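Local atomic coordinates of allantoicase (Saccharomyces cerevisiae, PDB entry 1O59), a protein that hydrolyses allantoate to (S)-ureidoglycolate and urea, a step of allantoin degradation that lets yeast use purines as secondary nitrogen sources. Residues 153-156 with 160-163. Numbering follows the deposited sequence.
Sequences FECG and RHLF
H161 and F163 meet G156, C155 and F153 in a buried contact between two facing sheets, where the chain leaves the outermost strand 147-154 of one and enters strand 160-164 of the other. One side-chain-to-backbone hydrogen bond joins the two segments: G156 N donates to H161 NE2 over 3.0 Å and nearly straight, at 172°, with the donor tilted somewhat out of the imidazole plane. Accepting through NE2 is consistent with a proton on ND1, which bonds to I112 O on the adjoining strand 105-113, and the imidazole links the two sheets with both nitrogens engaged. C155 covers one face of this ring, SG standing 4.5 Å from its centroid and close to the ring normal, while CB of the same cysteine lies 3.9 Å from NE2. The layout is that of a beta sandwich, two antiparallel sheets packed face to face within the first allantoicase repeat, and the short connection between these strands crosses from one sheet to the other. With an alanine at H161, G156 N would probably lose its acceptor, the side-chain bond to I112 O would go and a gap would open beneath the C155 sulfur. Deeper between the sheets, the side chains of F153 and F163 run roughly perpendicular to each other, with F153 CZ 3.9 Å from F163 CE1 and the ring planes inclined obliquely at 51°. With chi1 at 66°, which tucks CG in between N and C of its own backbone, F153 extends its ring toward one face of F163, and F15 from strand 14-16 adds an edge-to-face neighbour to F153.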
ATOM      1  N   PHE A 153     -16.653  15.679   1.818  1.00 58.37           N
ATOM      2  CA  PHE A 153     -17.705  14.783   1.389  1.00 58.35           C
ATOM      3  C   PHE A 153     -18.301  14.030   2.551  1.00 58.60           C
ATOM      4  O   PHE A 153     -17.648  13.753   3.543  1.00 57.33           O
ATOM      5  CB  PHE A 153     -17.205  13.805   0.313  1.00 58.28           C
ATOM      6  CG  PHE A 153     -16.142  12.816   0.796  1.00 58.74           C
ATOM      7  CD1 PHE A 153     -16.503  11.624   1.422  1.00 58.11           C
ATOM      8  CD2 PHE A 153     -14.782  13.065   0.572  1.00 58.29           C
ATOM      9  CE1 PHE A 153     -15.527  10.730   1.838  1.00 59.23           C
ATOM     10  CE2 PHE A 153     -13.810  12.183   0.960  1.00 57.33           C
ATOM     11  CZ  PHE A 153     -14.175  11.006   1.600  1.00 59.68           C
ATOM     12  N   GLU A 154     -19.560  13.682   2.370  1.00 59.78           N
ATOM     13  CA  GLU A 154     -20.361  12.986   3.359  1.00 61.03           C
ATOM     14  C   GLU A 154     -19.974  11.514   3.453  1.00 60.95           C
ATOM     15  O   GLU A 154     -19.730  10.861   2.449  1.00 60.98           O
ATOM     16  CB  GLU A 154     -21.835  13.107   2.972  1.00 60.46           C
ATOM     17  CG  GLU A 154     -22.807  12.732   4.067  1.00 61.73           C
ATOM     18  CD  GLU A 154     -24.252  13.117   3.731  1.00 63.46           C
ATOM     19  OE1 GLU A 154     -24.546  13.429   2.532  1.00 66.49           O
ATOM     20  OE2 GLU A 154     -25.103  13.135   4.668  1.00 66.49           O
ATOM     21  N   CYS A 155     -19.903  11.010   4.680  1.00 61.10           N
ATOM     22  CA  CYS A 155     -19.697   9.591   4.943  1.00 60.37           C
ATOM     23  C   CYS A 155     -20.941   9.001   5.577  1.00 60.19           C
ATOM     24  O   CYS A 155     -21.711   9.705   6.228  1.00 60.05           O
ATOM     25  CB  CYS A 155     -18.575   9.413   5.936  1.00 60.89           C
ATOM     26  SG  CYS A 155     -16.973   9.902   5.349  1.00 59.86           S
ATOM     27  N   GLY A 156     -21.107   7.693   5.405  1.00 59.89           N
ATOM     28  CA  GLY A 156     -22.163   6.935   6.074  1.00 59.52           C
ATOM     29  C   GLY A 156     -21.662   6.013   7.176  1.00 58.83           C
ATOM     30  O   GLY A 156     -20.448   5.838   7.350  1.00 58.71           O
ATOM     31  N   ARG A 160     -17.282   1.186   3.975  1.00 61.56           N
ATOM     32  CA  ARG A 160     -16.106   1.573   3.198  1.00 62.29           C
ATOM     33  C   ARG A 160     -16.516   2.567   2.126  1.00 62.38           C
ATOM     34  O   ARG A 160     -17.566   2.431   1.513  1.00 62.68           O
ATOM     35  CB  ARG A 160     -15.476   0.338   2.554  1.00 62.17           C
ATOM     36  CG  ARG A 160     -15.134  -0.726   3.588  1.00 63.36           C
ATOM     37  CD  ARG A 160     -14.464  -1.943   3.051  1.00 63.27           C
ATOM     38  NE  ARG A 160     -13.252  -1.593   2.331  1.00 64.23           N
ATOM     39  CZ  ARG A 160     -12.829  -2.215   1.244  1.00 63.16           C
ATOM     40  NH1 ARG A 160     -13.494  -3.234   0.734  1.00 63.35           N
ATOM     41  NH2 ARG A 160     -11.719  -1.811   0.663  1.00 63.98           N
ATOM     42  N   HIS A 161     -15.695   3.586   1.928  1.00 62.59           N
ATOM     43  CA  HIS A 161     -15.919   4.537   0.867  1.00 62.14           C
ATOM     44  C   HIS A 161     -14.640   4.584   0.068  1.00 61.78           C
ATOM     45  O   HIS A 161     -13.568   4.870   0.619  1.00 62.25           O
ATOM     46  CB  HIS A 161     -16.243   5.940   1.393  1.00 62.44           C
ATOM     47  CG  HIS A 161     -17.272   5.977   2.478  1.00 62.67           C
ATOM     48  ND1 HIS A 161     -16.992   5.608   3.778  1.00 61.99           N
ATOM     49  CD2 HIS A 161     -18.565   6.386   2.467  1.00 62.27           C
ATOM     50  CE1 HIS A 161     -18.077   5.775   4.518  1.00 63.88           C
ATOM     51  NE2 HIS A 161     -19.043   6.250   3.748  1.00 62.09           N
ATOM     52  N   LEU A 162     -14.778   4.325  -1.228  1.00 61.35           N
ATOM     53  CA  LEU A 162     -13.681   4.225  -2.162  1.00 61.11           C
ATOM     54  C   LEU A 162     -13.812   5.384  -3.125  1.00 61.14           C
ATOM     55  O   LEU A 162     -14.794   5.475  -3.900  1.00 60.32           O
ATOM     56  CB  LEU A 162     -13.781   2.896  -2.909  1.00 61.30           C
ATOM     57  CG  LEU A 162     -13.911   1.640  -2.035  1.00 62.07           C
ATOM     58  CD1 LEU A 162     -14.074   0.419  -2.902  1.00 63.22           C
ATOM     59  CD2 LEU A 162     -12.703   1.472  -1.116  1.00 63.30           C
ATOM     60  N   PHE A 163     -12.831   6.283  -3.070  1.00 60.99           N
ATOM     61  CA  PHE A 163     -12.877   7.518  -3.873  1.00 60.64           C
ATOM     62  C   PHE A 163     -11.625   7.745  -4.756  1.00 60.39           C
ATOM     63  O   PHE A 163     -10.488   7.338  -4.436  1.00 58.60           O
ATOM     64  CB  PHE A 163     -13.173   8.750  -2.988  1.00 60.35           C
ATOM     65  CG  PHE A 163     -12.199   8.929  -1.873  1.00 60.26           C
ATOM     66  CD1 PHE A 163     -12.438   8.339  -0.627  1.00 59.09           C
ATOM     67  CD2 PHE A 163     -11.013   9.647  -2.084  1.00 60.86           C
ATOM     68  CE1 PHE A 163     -11.513   8.478   0.415  1.00 61.60           C
ATOM     69  CE2 PHE A 163     -10.068   9.789  -1.084  1.00 60.39           C
ATOM     70  CZ  PHE A 163     -10.314   9.199   0.195  1.00 62.11           C
TER